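Local atomic coordinates of conserved domain protein (Porphyromonas gingivalis, PDB entry 3PNN), a protein that probably transfers a sugar residue from an activated donor to form a glycosidic linkage, as a cytoplasmic glycosyltransferase with a Rossmann-like fold. Residues K66-Y71 with I75-V80; Y154-T159 with G193-R198; R272-T277 with A287-L292; E291-E294 with P299-L302. All coordinates share one frame; numbering follows the deposited sequence. Where two conformers were deposited one is given.

Overall arrangement
Along the chain the four contacts come in series, except that contacts 3 and 4 share Glu291 and Leu292 on helix 282-294. Contact 1 packs helix 60-71 against strand 77-81 in the Rossmann-like part. Contact 2, with its centre about 35 Å from that of contact 1 and on the opposite side of the chain's centre, joins the turn that follows strand 148-155 to strand 194-198. Contact 3 follows strand 263-268 and touches contact 2 through Asn158 with Arg272 and Tyr154 with Trp273. Contact 4, its centre about 12 Å from that of contact 3, folds the C-terminal tail back from helix 282-294. The tail's Phe303 meets Tyr71, so the end of the chain comes back to helix 60-71 of contact 1.

Contact 1. Residues K66-Y71 with I75-V80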
# COMPACT_ATOMS: atom_id res chain seq x y z
N LYS A 66 -21.78 -1.08 0.32
CA LYS A 66 -21.35 -0.57 1.62
C LYS A 66 -20.20 0.43 1.53
O LYS A 66 -20.02 1.24 2.43
CB LYS A 66 -20.92 -1.73 2.53
CG LYS A 66 -22.06 -2.65 3.02
CD LYS A 66 -21.48 -3.79 3.86
CE LYS A 66 -22.51 -4.42 4.79
NZ LYS A 66 -23.58 -5.11 4.04
N ILE A 67 -19.42 0.36 0.46
CA ILE A 67 -18.24 1.23 0.38
C ILE A 67 -18.34 2.30 -0.71
O ILE A 67 -18.17 3.49 -0.43
CB ILE A 67 -16.94 0.40 0.25
CG1 ILE A 67 -16.79 -0.48 1.51
CG2 ILE A 67 -15.72 1.31 0.04
CD1 ILE A 67 -15.46 -1.20 1.62
N LEU A 68 -18.63 1.90 -1.95
CA LEU A 68 -18.71 2.89 -3.02
C LEU A 68 -19.77 3.96 -2.77
O LEU A 68 -19.63 5.11 -3.21
CB LEU A 68 -18.96 2.24 -4.39
CG LEU A 68 -17.72 1.59 -5.01
CD1 LEU A 68 -17.94 1.39 -6.51
CD2 LEU A 68 -16.47 2.42 -4.74
N THR A 69 -20.84 3.59 -2.07
CA THR A 69 -21.92 4.54 -1.79
C THR A 69 -21.43 5.67 -0.89
O THR A 69 -22.00 6.76 -0.88
CB THR A 69 -23.09 3.86 -1.09
OG1 THR A 69 -22.60 3.10 0.03
CG2 THR A 69 -23.83 2.93 -2.05
N LYS A 70 -20.37 5.41 -0.13
CA LYS A 70 -19.83 6.45 0.75
C LYS A 70 -19.12 7.56 -0.03
O LYS A 70 -19.11 8.72 0.39
CB LYS A 70 -18.87 5.85 1.79
CG LYS A 70 -19.56 5.02 2.88
CD LYS A 70 -18.61 4.60 4.02
CE LYS A 70 -17.61 3.54 3.56
NZ LYS A 70 -16.69 3.10 4.67
N TYR A 71 -18.54 7.20 -1.17
CA TYR A 71 -17.67 8.13 -1.91
C TYR A 71 -18.28 8.67 -3.20
O TYR A 71 -17.84 9.70 -3.70
CB TYR A 71 -16.32 7.47 -2.24
CG TYR A 71 -15.69 6.74 -1.08
CD1 TYR A 71 -15.67 7.30 0.19
CD2 TYR A 71 -15.09 5.49 -1.26
CE1 TYR A 71 -15.09 6.63 1.26
CE2 TYR A 71 -14.51 4.81 -0.20
CZ TYR A 71 -14.50 5.39 1.06
OH TYR A 71 -13.95 4.71 2.12
N ILE A 75 -16.08 12.12 -5.18
CA ILE A 75 -14.87 11.97 -5.99
C ILE A 75 -15.15 10.83 -6.96
O ILE A 75 -15.88 9.89 -6.62
CB ILE A 75 -13.64 11.64 -5.11
CG1 ILE A 75 -12.37 11.54 -5.97
CG2 ILE A 75 -13.84 10.34 -4.32
CD1 ILE A 75 -11.11 11.35 -5.18
N PRO A 76 -14.61 10.91 -8.19
CA PRO A 76 -14.81 9.80 -9.14
C PRO A 76 -14.23 8.51 -8.59
O PRO A 76 -13.16 8.52 -7.97
CB PRO A 76 -14.03 10.26 -10.38
CG PRO A 76 -14.01 11.76 -10.28
CD PRO A 76 -13.87 12.03 -8.80
N VAL A 77 -14.93 7.40 -8.81
CA VAL A 77 -14.46 6.10 -8.32
C VAL A 77 -14.58 5.05 -9.40
O VAL A 77 -15.50 5.09 -10.19
CB VAL A 77 -15.24 5.62 -7.08
CG1 VAL A 77 -15.11 6.62 -5.94
CG2 VAL A 77 -16.71 5.38 -7.41
N GLU A 78 -13.65 4.11 -9.43
CA GLU A 78 -13.69 3.02 -10.41
C GLU A 78 -13.21 1.74 -9.74
O GLU A 78 -12.30 1.77 -8.90
CB GLU A 78 -12.83 3.35 -11.64
CG GLU A 78 -12.63 2.13 -12.55
CD GLU A 78 -12.24 2.48 -13.99
OE1 GLU A 78 -11.81 3.62 -14.26
OE2 GLU A 78 -12.38 1.58 -14.85
N LEU A 79 -13.83 0.62 -10.12
CA LEU A 79 -13.40 -0.71 -9.66
C LEU A 79 -12.63 -1.46 -10.75
O LEU A 79 -13.03 -1.46 -11.92
CB LEU A 79 -14.60 -1.56 -9.24
CG LEU A 79 -15.47 -0.99 -8.14
CD1 LEU A 79 -16.64 -1.96 -7.84
CD2 LEU A 79 -14.65 -0.73 -6.89
N VAL A 80 -11.53 -2.09 -10.36
CA VAL A 80 -10.87 -3.09 -11.19
C VAL A 80 -10.78 -4.39 -10.39
O VAL A 80 -10.95 -4.38 -9.18
CB VAL A 80 -9.47 -2.65 -11.71
CG1 VAL A 80 -9.60 -1.39 -12.55
CG2 VAL A 80 -8.45 -2.45 -10.56
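Leu68 and Leu79 meet tip to tip at the apolar centre of this contact, CD1 of Leu68 lying 3.8 Å from CG of Leu79 and about as near to both its methyls. The other branch of Leu68 serves Val77, two residues earlier on the strand: its CD2 comes within 4.0 Å of Val77 CG2, the two side chains sliding past each other in opposite directions. One forked leucine can thus span Val77 and Leu79, while the compact valine also meets Tyr71, whose CB lies 4.0 Å from Val77 CG1. Only the root of the tyrosine is used here. Its chi1 of -46° sets CG anti to the carbonyl carbon and leads the ring away from the strand segment, toward helix 35-46 and an edge-to-face meeting with Phe303. The phenol hydroxyl ends at Asp37, an acid that also forms a salt bridge with Lys70, so the ring can be buried with its polar end satisfied. Farther out, the backbone closes the tight connection: Ile75 N gives a weak hydrogen bond to Tyr71 O, 3.3 Å long and bent to 145° at the hydrogen. Beyond it Ile75 turns its aliphatic end to Leu51 and Ile44. The axes of 66-71 and 77-80 run nearly antiparallel, at 154° and 9.9 Å apart. This is the return half of a beta-alpha-beta unit, strand 50-55, helix 60-71 and parallel strand 77-81, as expected of a Rossmann-like alpha/beta/alpha fold.

Contact 2. Residues Y154-T159 with G193-R198; sequences YRVGNT and GTISFR
Ile195 reaches from strand 194-198 toward Val156 and Gly157, and its longer branch alone makes the contact. From CB the side chain divides. CG2, anti to the backbone N, is the branch this contact does not use. CG1, placed anti to the carbonyl carbon by a chi1 of -56°, carries the chain on toward 154-159, and an extended chi2 of 175° sends CD1 out to its full reach. At the tip, CD1 sits 3.8 Å from Gly157 CA and 4.0 Å from Val156 CG1, so that valine and isoleucine meet tip to tip. The isoleucine side chain also touches Ile188, Leu207 and Glu209. Gly157 suits its place because its bare CA itself forms part of the surface that receives the methyl. The short 3-10 turn that presents both residues is secured from within: Val156 O accepts two hydrogen bonds from Thr159, one from N and one from OG1, each 2.9 Å long, the hydroxyl tilted 18° from the carbonyl plane. Gly157 O is taken by Arg190, so this carbonyl oxygen beside the methyl contact has a partner of its own. A methyl tip thus joins the turn after strand 148-155 to strand 194-198, which pairs antiparallel with strand 179-191. With 99 Å² buried, the chemistry implies van der Waals contact without directional bonds, the turn being held by its own hydrogen bonds and by backbone bonds to Glu209 and Ala211.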
# COMPACT_ATOMS: atom_id res chain seq x y z
N TYR A 154 8.45 6.15 6.41
CA TYR A 154 8.15 6.27 7.83
C TYR A 154 9.38 5.80 8.63
O TYR A 154 10.29 5.20 8.06
CB TYR A 154 6.91 5.47 8.17
CG TYR A 154 5.67 6.08 7.55
CD1 TYR A 154 4.91 7.02 8.25
CD2 TYR A 154 5.31 5.78 6.24
CE1 TYR A 154 3.80 7.62 7.68
CE2 TYR A 154 4.20 6.38 5.65
CZ TYR A 154 3.45 7.29 6.38
OH TYR A 154 2.35 7.90 5.80
N ARG A 155 9.41 6.08 9.93
CA ARG A 155 10.53 5.63 10.76
C ARG A 155 10.14 4.36 11.51
O ARG A 155 9.09 4.30 12.13
CB ARG A 155 10.96 6.73 11.75
CG ARG A 155 11.65 7.94 11.08
CD ARG A 155 10.69 9.09 10.75
NE ARG A 155 11.39 10.21 10.09
CZ ARG A 155 12.15 11.10 10.74
NH1 ARG A 155 12.28 11.02 12.06
NH2 ARG A 155 12.76 12.08 10.07
N VAL A 156 10.98 3.33 11.43
CA VAL A 156 10.61 2.01 11.94
C VAL A 156 10.18 2.04 13.41
O VAL A 156 9.22 1.37 13.79
CB VAL A 156 11.73 0.98 11.74
CG1 VAL A 156 12.95 1.32 12.62
CG2 VAL A 156 11.20 -0.43 12.06
N GLY A 157 10.86 2.85 14.22
CA GLY A 157 10.58 2.91 15.65
C GLY A 157 9.18 3.42 15.97
O GLY A 157 8.66 3.20 17.07
N ASN A 158 8.56 4.09 15.01
CA ASN A 158 7.20 4.59 15.16
C ASN A 158 6.16 3.58 14.67
O ASN A 158 4.95 3.85 14.74
CB ASN A 158 7.01 5.89 14.37
CG ASN A 158 7.85 7.04 14.89
OD1 ASN A 158 8.12 7.14 16.09
ND2 ASN A 158 8.25 7.93 13.99
N THR A 159 6.60 2.43 14.16
CA THR A 159 5.67 1.49 13.52
C THR A 159 5.61 0.13 14.18
O THR A 159 5.13 -0.83 13.59
CB THR A 159 6.03 1.27 12.03
OG1 THR A 159 7.23 0.48 11.94
CG2 THR A 159 6.21 2.61 11.29
N GLY A 193 15.07 -2.04 24.48
CA GLY A 193 15.87 -0.91 24.05
C GLY A 193 16.34 -0.92 22.60
O GLY A 193 16.57 0.15 22.04
N THR A 194 16.49 -2.09 22.01
CA THR A 194 17.03 -2.18 20.65
C THR A 194 16.10 -2.91 19.68
O THR A 194 15.56 -3.98 19.98
CB THR A 194 18.41 -2.87 20.63
OG1 THR A 194 18.24 -4.27 20.85
CG2 THR A 194 19.31 -2.29 21.70
N ILE A 195 15.92 -2.32 18.51
CA ILE A 195 15.07 -2.88 17.48
C ILE A 195 15.88 -3.90 16.68
O ILE A 195 16.93 -3.58 16.13
CB ILE A 195 14.56 -1.77 16.54
CG1 ILE A 195 13.84 -0.68 17.34
CG2 ILE A 195 13.66 -2.36 15.46
CD1 ILE A 195 13.40 0.53 16.50
N SER A 196 15.40 -5.14 16.61
CA SER A 196 16.09 -6.15 15.82
C SER A 196 15.17 -7.10 15.05
O SER A 196 13.97 -7.20 15.33
CB SER A 196 17.08 -6.94 16.70
OG SER A 196 16.46 -7.38 17.90
N PHE A 197 15.76 -7.77 14.06
CA PHE A 197 15.12 -8.87 13.35
C PHE A 197 16.21 -9.88 12.97
O PHE A 197 17.39 -9.62 13.20
CB PHE A 197 14.41 -8.37 12.09
CG PHE A 197 15.32 -7.77 11.06
CD1 PHE A 197 15.81 -8.54 10.01
CD2 PHE A 197 15.68 -6.43 11.12
CE1 PHE A 197 16.64 -7.99 9.04
CE2 PHE A 197 16.52 -5.87 10.16
CZ PHE A 197 17.00 -6.65 9.12
N ARG A 198 15.81 -11.01 12.40
CA ARG A 198 16.77 -12.00 11.92
C ARG A 198 16.67 -12.11 10.41
O ARG A 198 15.57 -12.20 9.88
CB ARG A 198 16.51 -13.36 12.56
CG ARG A 198 16.81 -13.44 14.04
CD ARG A 198 16.59 -14.85 14.55
NE ARG A 198 16.92 -15.00 15.97
CZ ARG A 198 18.13 -15.33 16.42
NH1 ARG A 198 18.35 -15.44 17.72
NH2 ARG A 198 19.12 -15.55 15.56

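Contact 3. Residues R272-T277 with A287-L292; sequences RWFGVT and AKLREL
Phe274 and Lys288 are the nearest backbone pair, their CA atoms 8.6 Å apart, where an extended loop passes beside helix 282-294 and the gap is filled by side chains. The Phe274 ring is the one group of the loop that bridges it. Its chi1 of 46° puts CG between the backbone N and the carbonyl carbon and aims the ring at the helix. Over one face lies Lys288 CB, 4.2 Å from the ring centroid and 17° off the ring normal, a CH-pi contact. The position of the lysine chain beyond CB is doubtful, since CG is modelled too close to the ring and the residue has two conformers. At the rim of the same ring, in its plane, Leu289 CD2 approaches CE1 at 3.7 Å and Leu292 CD1 approaches CZ at 4.0 Å. A flat phenyl suits this spot because it offers a face to the aliphatic start of a lysine and an edge to leucine methyls. Here the Rossmann-like body meets its C-terminal helix: the loop leaves strand 263-268, and Phe274 also stacks with Phe126 and pairs with it through the backbone. Leu289 and Leu292 touch Phe126 too, so both phenylalanines are gathered into one apolar patch on the helix. Next door, Trp273 turns the other way, its NE1 hydrogen-bonded to Asp125 and its ring in a cation-pi contact with Arg168. Gly275 follows with its N 3.5 Å above the plane of that indole, and having no side chain it can cross so close to the ring.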
# COMPACT_ATOMS: atom_id res chain seq x y z
N ARG A 272 2.43 10.43 10.97
CA ARG A 272 2.70 9.18 11.69
C ARG A 272 1.67 8.11 11.32
O ARG A 272 0.46 8.34 11.37
CB ARG A 272 2.67 9.44 13.19
CG ARG A 272 3.77 10.39 13.65
CD ARG A 272 5.03 9.61 13.93
NE ARG A 272 4.79 8.70 15.05
CZ ARG A 272 5.10 8.97 16.32
NH1 ARG A 272 4.83 8.08 17.27
NH2 ARG A 272 5.71 10.11 16.64
N TRP A 273 2.17 6.92 10.96
CA TRP A 273 1.35 5.77 10.61
C TRP A 273 0.71 5.17 11.86
O TRP A 273 1.31 5.16 12.94
CB TRP A 273 2.22 4.70 9.93
CG TRP A 273 1.55 3.34 9.84
CD1 TRP A 273 0.81 2.86 8.80
CD2 TRP A 273 1.58 2.30 10.83
NE1 TRP A 273 0.37 1.58 9.08
CE2 TRP A 273 0.82 1.22 10.32
CE3 TRP A 273 2.16 2.18 12.10
CZ2 TRP A 273 0.64 0.03 11.03
CZ3 TRP A 273 1.98 1.00 12.80
CH2 TRP A 273 1.21 -0.05 12.27
N PHE A 274 -0.50 4.67 11.72
CA PHE A 274 -0.95 3.64 12.64
C PHE A 274 -1.89 2.63 12.00
O PHE A 274 -2.42 2.84 10.91
CB PHE A 274 -1.52 4.19 13.94
CG PHE A 274 -2.46 5.32 13.77
CD1 PHE A 274 -3.82 5.07 13.56
CD2 PHE A 274 -2.02 6.63 13.85
CE1 PHE A 274 -4.72 6.13 13.42
CE2 PHE A 274 -2.91 7.69 13.72
CZ PHE A 274 -4.26 7.44 13.50
N GLY A 275 -2.06 1.51 12.68
CA GLY A 275 -2.77 0.39 12.10
C GLY A 275 -2.87 -0.70 13.13
O GLY A 275 -2.18 -0.68 14.16
N VAL A 276 -3.75 -1.65 12.87
CA VAL A 276 -4.00 -2.73 13.82
C VAL A 276 -3.26 -3.96 13.33
O VAL A 276 -3.72 -4.63 12.41
CB VAL A 276 -5.51 -3.02 13.92
CG1 VAL A 276 -5.78 -4.20 14.89
CG2 VAL A 276 -6.27 -1.79 14.35
N THR A 277 -2.11 -4.24 13.93
CA THR A 277 -1.37 -5.46 13.58
C THR A 277 -1.89 -6.64 14.38
O THR A 277 -2.15 -7.71 13.84
CB THR A 277 0.15 -5.30 13.81
OG1 THR A 277 0.60 -4.07 13.23
CG2 THR A 277 0.91 -6.46 13.18
N ALA A 287 -8.11 5.34 20.15
CA ALA A 287 -7.76 6.52 20.93
C ALA A 287 -7.08 7.60 20.08
O ALA A 287 -7.35 8.79 20.25
CB ALA A 287 -6.88 6.14 22.13
N LYS A 288 -6.22 7.20 19.16
CA LYS A 288 -5.52 8.18 18.33
C LYS A 288 -6.48 8.91 17.40
O LYS A 288 -6.37 10.13 17.22
CB LYS A 288 -4.41 7.52 17.51
CG LYS A 288 -3.64 8.51 16.66
CD LYS A 288 -2.96 9.58 17.51
CE LYS A 288 -2.16 10.54 16.66
NZ LYS A 288 -1.51 11.58 17.51
N LEU A 289 -7.42 8.18 16.81
CA LEU A 289 -8.40 8.83 15.95
C LEU A 289 -9.28 9.81 16.75
O LEU A 289 -9.67 10.87 16.26
CB LEU A 289 -9.28 7.78 15.25
CG LEU A 289 -8.53 6.92 14.21
CD1 LEU A 289 -9.43 5.75 13.76
CD2 LEU A 289 -8.07 7.73 13.02
N ARG A 290 -9.62 9.43 17.98
CA ARG A 290 -10.43 10.30 18.83
C ARG A 290 -9.66 11.59 19.15
O ARG A 290 -10.21 12.70 19.12
CB ARG A 290 -10.82 9.57 20.12
CG ARG A 290 -12.05 10.15 20.82
CD ARG A 290 -11.85 10.34 22.33
NE ARG A 290 -11.33 9.14 23.00
CZ ARG A 290 -10.13 9.07 23.58
NH1 ARG A 290 -9.74 7.95 24.17
NH2 ARG A 290 -9.32 10.13 23.58
N GLU A 291 -8.38 11.42 19.46
CA GLU A 291 -7.52 12.56 19.77
C GLU A 291 -7.33 13.52 18.59
O GLU A 291 -7.39 14.74 18.75
CB GLU A 291 -6.17 12.07 20.32
CG GLU A 291 -6.27 11.49 21.73
CD GLU A 291 -5.10 10.60 22.10
OE1 GLU A 291 -4.08 10.62 21.38
OE2 GLU A 291 -5.20 9.87 23.11
N LEU A 292 -7.12 12.97 17.39
CA LEU A 292 -6.97 13.81 16.20
C LEU A 292 -8.27 14.55 15.89
O LEU A 292 -8.25 15.68 15.39
CB LEU A 292 -6.60 12.95 15.00
CG LEU A 292 -5.20 12.33 15.05
CD1 LEU A 292 -5.04 11.29 13.95
CD2 LEU A 292 -4.16 13.44 14.93

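Contact 4. Residues E291-E294 with P299-L302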
# COMPACT_ATOMS: atom_id res chain seq x y z
N GLU A 291 -8.38 11.42 19.46
CA GLU A 291 -7.52 12.56 19.77
C GLU A 291 -7.33 13.52 18.59
O GLU A 291 -7.39 14.74 18.75
CB GLU A 291 -6.17 12.07 20.32
CG GLU A 291 -6.27 11.49 21.73
CD GLU A 291 -5.10 10.60 22.10
OE1 GLU A 291 -4.08 10.62 21.38
OE2 GLU A 291 -5.20 9.87 23.11
N LEU A 292 -7.12 12.97 17.39
CA LEU A 292 -6.97 13.81 16.20
C LEU A 292 -8.27 14.55 15.89
O LEU A 292 -8.25 15.68 15.39
CB LEU A 292 -6.60 12.95 15.00
CG LEU A 292 -5.20 12.33 15.05
CD1 LEU A 292 -5.04 11.29 13.95
CD2 LEU A 292 -4.16 13.44 14.93
N THR A 293 -9.39 13.90 16.17
CA THR A 293 -10.70 14.51 15.93
C THR A 293 -10.95 15.64 16.93
O THR A 293 -11.41 16.72 16.55
CB THR A 293 -11.83 13.47 15.99
OG1 THR A 293 -11.60 12.47 14.98
CG2 THR A 293 -13.19 14.13 15.77
N GLU A 294 -10.63 15.40 18.20
CA GLU A 294 -10.77 16.45 19.21
C GLU A 294 -9.86 17.65 18.91
O GLU A 294 -10.17 18.79 19.27
CB GLU A 294 -10.49 15.89 20.62
CG GLU A 294 -11.60 14.96 21.13
CD GLU A 294 -11.21 14.16 22.38
OE1 GLU A 294 -10.04 14.25 22.81
OE2 GLU A 294 -12.08 13.43 22.91
N PRO A 299 -13.38 16.11 10.95
CA PRO A 299 -14.72 16.23 11.53
C PRO A 299 -15.13 14.92 12.19
O PRO A 299 -14.57 13.87 11.87
CB PRO A 299 -15.60 16.49 10.31
CG PRO A 299 -14.90 15.78 9.21
CD PRO A 299 -13.43 16.03 9.48
N THR A 300 -16.09 14.97 13.11
CA THR A 300 -16.52 13.73 13.77
C THR A 300 -17.01 12.68 12.78
O THR A 300 -16.70 11.50 12.91
CB THR A 300 -17.60 13.97 14.83
OG1 THR A 300 -17.06 14.80 15.86
CG2 THR A 300 -18.04 12.64 15.44
N LYS A 301 -17.78 13.10 11.78
CA LYS A 301 -18.24 12.19 10.74
C LYS A 301 -17.65 12.62 9.41
O LYS A 301 -17.83 13.75 8.98
CB LYS A 301 -19.77 12.18 10.65
CG LYS A 301 -20.45 11.57 11.85
CD LYS A 301 -21.96 11.51 11.67
CE LYS A 301 -22.63 11.01 12.94
NZ LYS A 301 -22.15 11.77 14.14
N LEU A 302 -16.97 11.70 8.75
CA LEU A 302 -16.31 11.98 7.48
C LEU A 302 -17.27 11.86 6.30
O LEU A 302 -17.38 12.76 5.48
CB LEU A 302 -15.13 11.03 7.26
CG LEU A 302 -14.01 10.93 8.29
CD1 LEU A 302 -12.97 9.92 7.83
CD2 LEU A 302 -13.37 12.29 8.53
O HOH W 1 -12.99 11.64 12.99
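Thr293 and Thr300 provide the van der Waals part of this contact, between the last turn of helix 282-294 and the tail that follows it. The methyl CG2 of Thr293 does the touching, 3.9 Å from Thr300 CA and equally far from Thr300 OG1, and the two side chains cross at about a right angle. Pro299 O lies a little farther from the same methyl, at 4.1 Å. Thr293 holds its chi1 at -60°, which places OG1 beside the backbone N and swings CG2 anti to that N; the two branches of one residue are thereby given different tasks, the methyl for packing and the hydroxyl for polar bonds. The polar part is indirect. One water donates to Thr293 OG1 at 2.6 Å and to Pro299 O at 3.0 Å, standing as a bridge between helix and tail. The hydroxyl has a further partner inside the helix, the carbonyl oxygen of Leu289 one turn back, so it takes a hydrogen bond from the water while engaged with a backbone acceptor. Threonine suits such a place, being able to use both branches at once. Proline suits the other side: it has no amide hydrogen to satisfy, its CB is directed away from the helix, and its apolar side chain packs on Tyr41 of helix 35-46. Just beyond, Leu302 N is bound by Asp33. With 79 Å² buried, no direct hydrogen bond between the two segments and a water bridging them, the chemistry implies a modest, water-mediated surface junction.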